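Local coordinates for outer membrane protein Omp121 (Bacteroides thetaiotaomicron, PDB 5FQ8) that probably imports a nutrient across the outer membrane as a TonB-dependent receptor, working with partner proteins that are bound to it, at residues Gly220-Trp225 with Leu235-Ala240; Ile474-Gly479 with Gly528-Ser533; Pro853-Asn858 with Val872-Pro877. One frame throughout, in Å; residues are numbered along the deposited sequence.

The three contacts hold separate elements and sample the two ends of an elongated receptor. Contacts 1 and 3 lie on the same side of the chain's centre, about 16 Å apart at their nearest atoms, and both are partly buried, with other chains of the assembly against them. Contact 2 lies on the opposite side of that centre, about 80 Å from contact 1 between centres, as a surface piece of the barrel wall that no other protein chain touches. Backbone ladders build contacts 1 and 2: the first is short and splayed, the second almost exactly antiparallel. Contact 3 has no direct backbone bonds between its segments and rests on one isoleucine packed against an Asx turn, with a water bridge weak on one side.

Contact 1 of 3, residues Gly220-Trp225 with Leu235-Ala240; sequences GSMQLW and LKPYVA
Four backbone bonds tie residues 220-225 to 235-240. Q223 and K236 form the hydrogen-bonded pair of the short ladder, Q223 N giving to K236 O (3.1 Å) and K236 N to Q223 O (3.2 Å). Beyond the regular strands, Y238 N gives to S221 O, and G220 N gives to Y238 O at 2.9 Å. The Q223 side chain, bent at its second torsion, folds back along its own strand, and NE2 gives a straight bond in the amide plane to S221 OG (3.0 Å); S221 OG in turn makes a weak bond to D219 OD2. Q223 CG packs near Y238 CB, the amide and the ring being turned 69° apart. On this face the K236 chain crosses W225 at about a right angle, its CD lying over the indole as a CH-pi contact, 4.1 Å from the centroid of the five-membered ring. Both polar ends have outside partners: K236 NZ makes a salt bridge with D340, and W225 NE1 is bonded to S9 of the lipoprotein BT_2262. The other face is apolar. M222 and P237 lie side by side and point the same way, M222 CE resting on P237 CG (3.5 Å), while L235 CD1 comes up to L224 CD2 at 3.6 Å; L235 CG stands anti to its backbone N (chi1 177°), which leads that branch across to the neighbouring strand. F77 of BT_2262 packs on both leucines. The strand axes run 135° apart, so the antiparallel pair is splayed. It forms one edge pairing of a small three-stranded antiparallel sheet, and through L235 that sheet continues into a strand of BT_2262, an arrangement typical of intermolecular beta-sheet extension.

Contact 2 of 3, residues Ile474-Gly479 with Gly528-Ser533; sequences INALVG and GQFEGS
F530 leans across the strand pair toward I474, and the two side chains meet obliquely: I474 CG2 touches the ring at CE1 (3.4 Å) and, farther off, at CZ. A476 CB stands at the edge of the same ring, near its plane, 4.4 Å from F530 CD1. The ring arrives there because CG of F530 is anti to the backbone N (chi1 -176°). These three side chains share one face with V478, and F530 is on the surface, probably toward lipid. On the other face N475 CB and E531 CB sit directly across from each other, 3.6 Å apart. Their ends part: the E531 chain bends at chi2 (114°), and N475 OD1 takes a bond from N464 of the strand next door. L477 and Q529 follow, and both reach L152 in the plug region. N475 and E531 are a hydrogen-bonded antiparallel pair, closed by N475 N to E531 O (2.9 Å) and E531 N to N475 O (2.7 Å); Q529 N adds a bond to L477 O (2.9 Å). With strands 176° apart, an apolar face that probably looks outward to lipid and the other face turned to the plug, this is the wall of a TonB-dependent receptor's antiparallel beta barrel.

Contact 3 of 3, residues Pro853-Asn858 with Val872-Pro877; sequences PLIVPN and VENTTP
I855 packs against an Asx turn at N874; 853-858 is a loop, and 872-877 runs from the end of strand 868-873 into the turn, away from the barrel wall. Van der Waals packing is carried by I855, whose branches spread over the turn. Its CD1 lies by T875 O (3.4 Å), CG2 faces N874 ND2 (3.7 Å), and CG1 makes the apolar pair with P877 CB at 4.0 Å. CG1 stands beside its own backbone N (chi1 -75°), and this turns the long branch onto the T876-P877 backbone. Polar bonds hold the turn itself: N874 OD1 accepts from T876 N (2.8 Å), the donor lying 54° out of the carbonyl plane, while N874 ND2 gives to T876 O and is also bonded to S859. The asparagine amide is thus bonded through both its oxygen and its nitrogen, which fixes which way round it lies. T876 OG1 is bonded to S781 O. Another protein chain covers this region, bonding to I855 N and T875 O and laying aromatic side chains on I855 and P877. Water-mediated contact completes the link: one water accepts from V856 N at 3.0 Å and gives a weak bond to T876 O at 3.4 Å.

Contact 1 of 3, residues Gly220-Trp225 with Leu235-Ala240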
loop_
_atom_site.group_PDB
_atom_site.type_symbol
_atom_site.label_atom_id
_atom_site.label_comp_id
_atom_site.label_asym_id
_atom_site.label_seq_id
_atom_site.Cartn_x
_atom_site.Cartn_y
_atom_site.Cartn_z
ATOM N N GLY B 220 -38.942 18.106 -32.073
ATOM C CA GLY B 220 -40.113 17.570 -31.427
ATOM C C GLY B 220 -40.465 16.176 -31.871
ATOM O O GLY B 220 -41.301 15.532 -31.233
ATOM N N SER B 221 -39.860 15.690 -32.948
ATOM C CA SER B 221 -40.090 14.332 -33.400
ATOM C C SER B 221 -39.613 13.334 -32.355
ATOM O O SER B 221 -38.792 13.637 -31.487
ATOM C CB SER B 221 -39.358 14.083 -34.711
ATOM O OG SER B 221 -37.960 14.147 -34.512
ATOM N N MET B 222 -40.138 12.123 -32.445
ATOM C CA MET B 222 -39.717 11.053 -31.560
ATOM C C MET B 222 -38.517 10.348 -32.178
ATOM O O MET B 222 -38.596 9.815 -33.290
ATOM C CB MET B 222 -40.873 10.092 -31.294
ATOM C CG MET B 222 -41.978 10.716 -30.468
ATOM S SD MET B 222 -42.447 9.734 -29.057
ATOM C CE MET B 222 -43.320 10.907 -28.071
ATOM N N GLN B 223 -37.401 10.377 -31.471
ATOM C CA GLN B 223 -36.193 9.685 -31.876
ATOM C C GLN B 223 -35.755 8.734 -30.770
ATOM O O GLN B 223 -36.284 8.735 -29.659
ATOM C CB GLN B 223 -35.084 10.685 -32.202
ATOM C CG GLN B 223 -35.495 11.746 -33.192
ATOM C CD GLN B 223 -35.497 11.257 -34.624
ATOM O OE1 GLN B 223 -34.762 10.350 -34.978
ATOM N NE2 GLN B 223 -36.336 11.848 -35.448
ATOM N N LEU B 224 -34.792 7.894 -31.095
ATOM C CA LEU B 224 -34.257 6.987 -30.107
ATOM C C LEU B 224 -33.148 7.674 -29.327
ATOM O O LEU B 224 -32.708 8.775 -29.662
ATOM C CB LEU B 224 -33.750 5.726 -30.787
ATOM C CG LEU B 224 -34.821 4.957 -31.535
ATOM C CD1 LEU B 224 -34.214 3.876 -32.395
ATOM C CD2 LEU B 224 -35.736 4.359 -30.518
ATOM N N TRP B 225 -32.718 7.024 -28.259
ATOM C CA TRP B 225 -31.523 7.465 -27.565
ATOM C C TRP B 225 -31.051 6.343 -26.651
ATOM O O TRP B 225 -31.797 5.414 -26.339
ATOM C CB TRP B 225 -31.770 8.759 -26.782
ATOM C CG TRP B 225 -32.649 8.609 -25.608
ATOM C CD1 TRP B 225 -33.996 8.486 -25.598
ATOM C CD2 TRP B 225 -32.234 8.579 -24.257
ATOM N NE1 TRP B 225 -34.451 8.368 -24.321
ATOM C CE2 TRP B 225 -33.380 8.426 -23.473
ATOM C CE3 TRP B 225 -30.994 8.656 -23.627
ATOM C CZ2 TRP B 225 -33.323 8.347 -22.096
ATOM C CZ3 TRP B 225 -30.943 8.583 -22.262
ATOM C CH2 TRP B 225 -32.094 8.429 -21.512
ATOM N N LEU B 235 -37.227 5.836 -26.120
ATOM C CA LEU B 235 -37.748 6.643 -27.213
ATOM C C LEU B 235 -38.443 7.852 -26.614
ATOM O O LEU B 235 -39.313 7.695 -25.758
ATOM C CB LEU B 235 -38.723 5.826 -28.052
ATOM C CG LEU B 235 -39.433 6.491 -29.209
ATOM C CD1 LEU B 235 -38.464 6.662 -30.327
ATOM C CD2 LEU B 235 -40.561 5.607 -29.631
ATOM N N LYS B 236 -38.066 9.043 -27.062
ATOM C CA LYS B 236 -38.481 10.279 -26.422
ATOM C C LYS B 236 -38.607 11.363 -27.479
ATOM O O LYS B 236 -37.971 11.285 -28.534
ATOM C CB LYS B 236 -37.479 10.707 -25.346
ATOM C CG LYS B 236 -36.420 11.653 -25.813
ATOM C CD LYS B 236 -35.479 11.959 -24.678
ATOM C CE LYS B 236 -34.508 13.053 -25.055
ATOM N NZ LYS B 236 -34.490 13.343 -26.528
ATOM N N PRO B 237 -39.406 12.392 -27.224
ATOM C CA PRO B 237 -39.484 13.501 -28.171
ATOM C C PRO B 237 -38.196 14.303 -28.167
ATOM O O PRO B 237 -37.621 14.594 -27.116
ATOM C CB PRO B 237 -40.661 14.330 -27.648
ATOM C CG PRO B 237 -41.368 13.459 -26.683
ATOM C CD PRO B 237 -40.339 12.576 -26.104
ATOM N N TYR B 238 -37.749 14.667 -29.364
ATOM C CA TYR B 238 -36.477 15.361 -29.539
ATOM C C TYR B 238 -36.682 16.839 -29.214
ATOM O O TYR B 238 -36.900 17.682 -30.082
ATOM C CB TYR B 238 -35.959 15.136 -30.952
ATOM C CG TYR B 238 -34.515 15.496 -31.150
ATOM C CD1 TYR B 238 -33.555 15.104 -30.234
ATOM C CD2 TYR B 238 -34.108 16.213 -32.260
ATOM C CE1 TYR B 238 -32.239 15.425 -30.405
ATOM C CE2 TYR B 238 -32.788 16.537 -32.440
ATOM C CZ TYR B 238 -31.860 16.138 -31.503
ATOM O OH TYR B 238 -30.537 16.441 -31.644
ATOM N N VAL B 239 -36.629 17.152 -27.921
ATOM C CA VAL B 239 -36.829 18.512 -27.443
ATOM C C VAL B 239 -35.738 18.840 -26.447
ATOM O O VAL B 239 -35.071 17.958 -25.915
ATOM C CB VAL B 239 -38.209 18.719 -26.787
ATOM C CG1 VAL B 239 -39.313 18.519 -27.785
ATOM C CG2 VAL B 239 -38.382 17.785 -25.632
ATOM N N ALA B 240 -35.575 20.125 -26.180
ATOM C CA ALA B 240 -34.564 20.559 -25.232
ATOM C C ALA B 240 -35.091 20.491 -23.808
ATOM O O ALA B 240 -36.279 20.685 -23.550
ATOM C CB ALA B 240 -34.114 21.983 -25.538
#

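Contact 2 of 3, residues Ile474-Gly479 with Gly528-Ser533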
loop_
_atom_site.group_PDB
_atom_site.type_symbol
_atom_site.label_atom_id
_atom_site.label_comp_id
_atom_site.label_asym_id
_atom_site.label_seq_id
_atom_site.Cartn_x
_atom_site.Cartn_y
_atom_site.Cartn_z
ATOM N N ILE B 474 9.865 55.355 26.780
ATOM C CA ILE B 474 10.785 54.350 26.267
ATOM C C ILE B 474 10.145 52.988 26.460
ATOM O O ILE B 474 9.648 52.686 27.548
ATOM C CB ILE B 474 12.140 54.419 26.991
ATOM C CG1 ILE B 474 12.631 55.853 27.034
ATOM C CG2 ILE B 474 13.160 53.566 26.301
ATOM C CD1 ILE B 474 13.916 56.003 27.766
ATOM N N ASN B 475 10.141 52.175 25.409
ATOM C CA ASN B 475 9.700 50.789 25.521
ATOM C C ASN B 475 10.669 49.908 24.747
ATOM O O ASN B 475 10.686 49.936 23.515
ATOM C CB ASN B 475 8.274 50.607 25.012
ATOM C CG ASN B 475 7.718 49.235 25.339
ATOM O OD1 ASN B 475 8.369 48.218 25.116
ATOM N ND2 ASN B 475 6.512 49.200 25.883
ATOM N N ALA B 476 11.462 49.125 25.469
ATOM C CA ALA B 476 12.407 48.188 24.882
ATOM C C ALA B 476 11.896 46.764 25.048
ATOM O O ALA B 476 11.165 46.456 25.988
ATOM C CB ALA B 476 13.789 48.323 25.521
ATOM N N LEU B 477 12.270 45.904 24.106
ATOM C CA LEU B 477 11.911 44.491 24.146
ATOM C C LEU B 477 13.078 43.700 23.583
ATOM O O LEU B 477 13.490 43.941 22.448
ATOM C CB LEU B 477 10.638 44.212 23.342
ATOM C CG LEU B 477 9.738 43.026 23.708
ATOM C CD1 LEU B 477 8.612 42.896 22.712
ATOM C CD2 LEU B 477 10.493 41.730 23.771
ATOM N N VAL B 478 13.603 42.769 24.374
ATOM C CA VAL B 478 14.647 41.844 23.948
ATOM C C VAL B 478 14.107 40.426 24.078
ATOM O O VAL B 478 13.509 40.084 25.104
ATOM C CB VAL B 478 15.927 42.021 24.786
ATOM C CG1 VAL B 478 16.818 40.842 24.613
ATOM C CG2 VAL B 478 16.653 43.254 24.355
ATOM N N GLY B 479 14.320 39.597 23.050
ATOM C CA GLY B 479 13.690 38.295 23.002
ATOM C C GLY B 479 14.539 37.226 22.343
ATOM O O GLY B 479 15.592 37.489 21.766
ATOM N N GLY B 528 15.191 42.377 18.917
ATOM C CA GLY B 528 14.961 43.532 19.765
ATOM C C GLY B 528 14.095 44.555 19.056
ATOM O O GLY B 528 14.131 44.690 17.830
ATOM N N GLN B 529 13.313 45.287 19.848
ATOM C CA GLN B 529 12.338 46.237 19.312
ATOM C C GLN B 529 12.279 47.454 20.223
ATOM O O GLN B 529 11.763 47.368 21.338
ATOM C CB GLN B 529 10.970 45.578 19.179
ATOM C CG GLN B 529 9.920 46.450 18.589
ATOM C CD GLN B 529 8.725 45.653 18.147
ATOM O OE1 GLN B 529 8.858 44.503 17.760
ATOM N NE2 GLN B 529 7.547 46.252 18.219
ATOM N N PHE B 530 12.789 48.582 19.750
ATOM C CA PHE B 530 12.869 49.804 20.543
ATOM C C PHE B 530 11.762 50.773 20.155
ATOM O O PHE B 530 11.694 51.207 19.004
ATOM C CB PHE B 530 14.225 50.473 20.356
ATOM C CG PHE B 530 14.424 51.680 21.219
ATOM C CD1 PHE B 530 14.548 51.552 22.588
ATOM C CD2 PHE B 530 14.515 52.941 20.659
ATOM C CE1 PHE B 530 14.751 52.658 23.388
ATOM C CE2 PHE B 530 14.720 54.052 21.451
ATOM C CZ PHE B 530 14.837 53.910 22.821
ATOM N N GLU B 531 10.927 51.138 21.123
ATOM C CA GLU B 531 9.820 52.068 20.922
ATOM C C GLU B 531 10.135 53.392 21.603
ATOM O O GLU B 531 10.245 53.446 22.833
ATOM C CB GLU B 531 8.520 51.489 21.481
ATOM C CG GLU B 531 7.347 52.446 21.480
ATOM C CD GLU B 531 6.256 52.002 20.537
ATOM O OE1 GLU B 531 6.324 50.851 20.059
ATOM O OE2 GLU B 531 5.339 52.803 20.270
ATOM N N GLY B 532 10.266 54.449 20.811
ATOM C CA GLY B 532 10.442 55.809 21.319
ATOM C C GLY B 532 9.176 56.626 21.117
ATOM O O GLY B 532 8.516 56.517 20.082
ATOM N N SER B 533 8.851 57.457 22.102
ATOM C CA SER B 533 7.584 58.174 22.129
ATOM C C SER B 533 7.755 59.560 22.742
ATOM O O SER B 533 8.373 59.697 23.799
ATOM C CB SER B 533 6.553 57.366 22.914
ATOM O OG SER B 533 5.403 58.132 23.197
#

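Contact 3 of 3, residues Pro853-Asn858 with Val872-Pro877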
loop_
_atom_site.group_PDB
_atom_site.type_symbol
_atom_site.label_atom_id
_atom_site.label_comp_id
_atom_site.label_asym_id
_atom_site.label_seq_id
_atom_site.Cartn_x
_atom_site.Cartn_y
_atom_site.Cartn_z
ATOM N N PRO B 853 -22.652 25.815 -42.562
ATOM C CA PRO B 853 -21.280 25.907 -43.064
ATOM C C PRO B 853 -20.846 27.345 -43.179
ATOM O O PRO B 853 -21.596 28.195 -43.639
ATOM C CB PRO B 853 -21.367 25.234 -44.432
ATOM C CG PRO B 853 -22.792 25.191 -44.764
ATOM C CD PRO B 853 -23.492 25.030 -43.470
ATOM N N LEU B 854 -19.644 27.632 -42.733
ATOM C CA LEU B 854 -19.277 29.025 -42.601
ATOM C C LEU B 854 -17.810 29.210 -42.914
ATOM O O LEU B 854 -16.985 28.345 -42.631
ATOM C CB LEU B 854 -19.585 29.539 -41.205
ATOM C CG LEU B 854 -18.703 29.037 -40.080
ATOM C CD1 LEU B 854 -17.754 30.116 -39.654
ATOM C CD2 LEU B 854 -19.584 28.627 -38.961
ATOM N N ILE B 855 -17.498 30.353 -43.500
ATOM C CA ILE B 855 -16.124 30.756 -43.742
ATOM C C ILE B 855 -15.721 31.719 -42.647
ATOM O O ILE B 855 -16.368 32.747 -42.452
ATOM C CB ILE B 855 -15.958 31.382 -45.132
ATOM C CG1 ILE B 855 -16.002 30.297 -46.202
ATOM C CG2 ILE B 855 -14.649 32.113 -45.208
ATOM C CD1 ILE B 855 -15.850 30.788 -47.603
ATOM N N VAL B 856 -14.680 31.367 -41.912
ATOM C CA VAL B 856 -14.138 32.220 -40.861
ATOM C C VAL B 856 -13.976 33.624 -41.422
ATOM O O VAL B 856 -13.356 33.795 -42.470
ATOM C CB VAL B 856 -12.803 31.670 -40.336
ATOM C CG1 VAL B 856 -12.184 32.632 -39.351
ATOM C CG2 VAL B 856 -13.022 30.339 -39.683
ATOM N N PRO B 857 -14.548 34.642 -40.795
ATOM C CA PRO B 857 -14.429 35.991 -41.339
ATOM C C PRO B 857 -12.987 36.472 -41.304
ATOM O O PRO B 857 -12.271 36.255 -40.324
ATOM C CB PRO B 857 -15.336 36.817 -40.419
ATOM C CG PRO B 857 -16.335 35.861 -39.958
ATOM C CD PRO B 857 -15.553 34.598 -39.727
ATOM N N ASN B 858 -12.570 37.104 -42.406
ATOM C CA ASN B 858 -11.238 37.674 -42.590
ATOM C C ASN B 858 -10.182 36.615 -42.853
ATOM O O ASN B 858 -9.011 36.826 -42.549
ATOM C CB ASN B 858 -10.815 38.502 -41.375
ATOM C CG ASN B 858 -10.804 39.972 -41.663
ATOM O OD1 ASN B 858 -11.548 40.449 -42.520
ATOM N ND2 ASN B 858 -9.953 40.707 -40.958
ATOM N N VAL B 872 -3.912 34.552 -49.694
ATOM C CA VAL B 872 -5.032 34.571 -50.628
ATOM C C VAL B 872 -6.326 34.486 -49.837
ATOM O O VAL B 872 -6.407 33.734 -48.865
ATOM C CB VAL B 872 -4.939 33.402 -51.627
ATOM C CG1 VAL B 872 -6.196 33.315 -52.457
ATOM C CG2 VAL B 872 -3.738 33.569 -52.508
ATOM N N GLU B 873 -7.338 35.253 -50.251
ATOM C CA GLU B 873 -8.647 35.170 -49.615
ATOM C C GLU B 873 -9.103 33.726 -49.540
ATOM O O GLU B 873 -9.066 32.994 -50.529
ATOM C CB GLU B 873 -9.688 35.995 -50.373
ATOM C CG GLU B 873 -11.111 35.767 -49.853
ATOM C CD GLU B 873 -12.193 36.469 -50.656
ATOM O OE1 GLU B 873 -11.891 37.483 -51.310
ATOM O OE2 GLU B 873 -13.348 35.996 -50.632
ATOM N N ASN B 874 -9.526 33.318 -48.357
ATOM C CA ASN B 874 -9.909 31.941 -48.142
ATOM C C ASN B 874 -11.294 31.680 -48.702
ATOM O O ASN B 874 -12.244 32.394 -48.393
ATOM C CB ASN B 874 -9.882 31.604 -46.663
ATOM C CG ASN B 874 -10.580 30.317 -46.378
ATOM O OD1 ASN B 874 -10.364 29.323 -47.059
ATOM N ND2 ASN B 874 -11.463 30.329 -45.396
ATOM N N THR B 875 -11.406 30.629 -49.493
ATOM C CA THR B 875 -12.663 30.216 -50.082
ATOM C C THR B 875 -13.269 29.002 -49.398
ATOM O O THR B 875 -14.398 28.624 -49.721
ATOM C CB THR B 875 -12.428 29.913 -51.553
ATOM O OG1 THR B 875 -11.625 30.956 -52.088
ATOM C CG2 THR B 875 -13.710 29.876 -52.311
ATOM N N THR B 876 -12.558 28.386 -48.460
ATOM C CA THR B 876 -12.987 27.104 -47.945
ATOM C C THR B 876 -13.906 27.295 -46.757
ATOM O O THR B 876 -13.511 27.939 -45.781
ATOM C CB THR B 876 -11.808 26.255 -47.536
ATOM O OG1 THR B 876 -10.852 26.219 -48.597
ATOM C CG2 THR B 876 -12.288 24.872 -47.311
ATOM N N PRO B 877 -15.121 26.772 -46.797
ATOM C CA PRO B 877 -15.970 26.789 -45.613
ATOM C C PRO B 877 -15.572 25.706 -44.630
ATOM O O PRO B 877 -14.973 24.691 -44.983
ATOM C CB PRO B 877 -17.359 26.516 -46.186
ATOM C CG PRO B 877 -17.092 25.667 -47.359
ATOM C CD PRO B 877 -15.812 26.178 -47.952
HETATM O O HOH W 1 -12.967 28.962 -42.577
#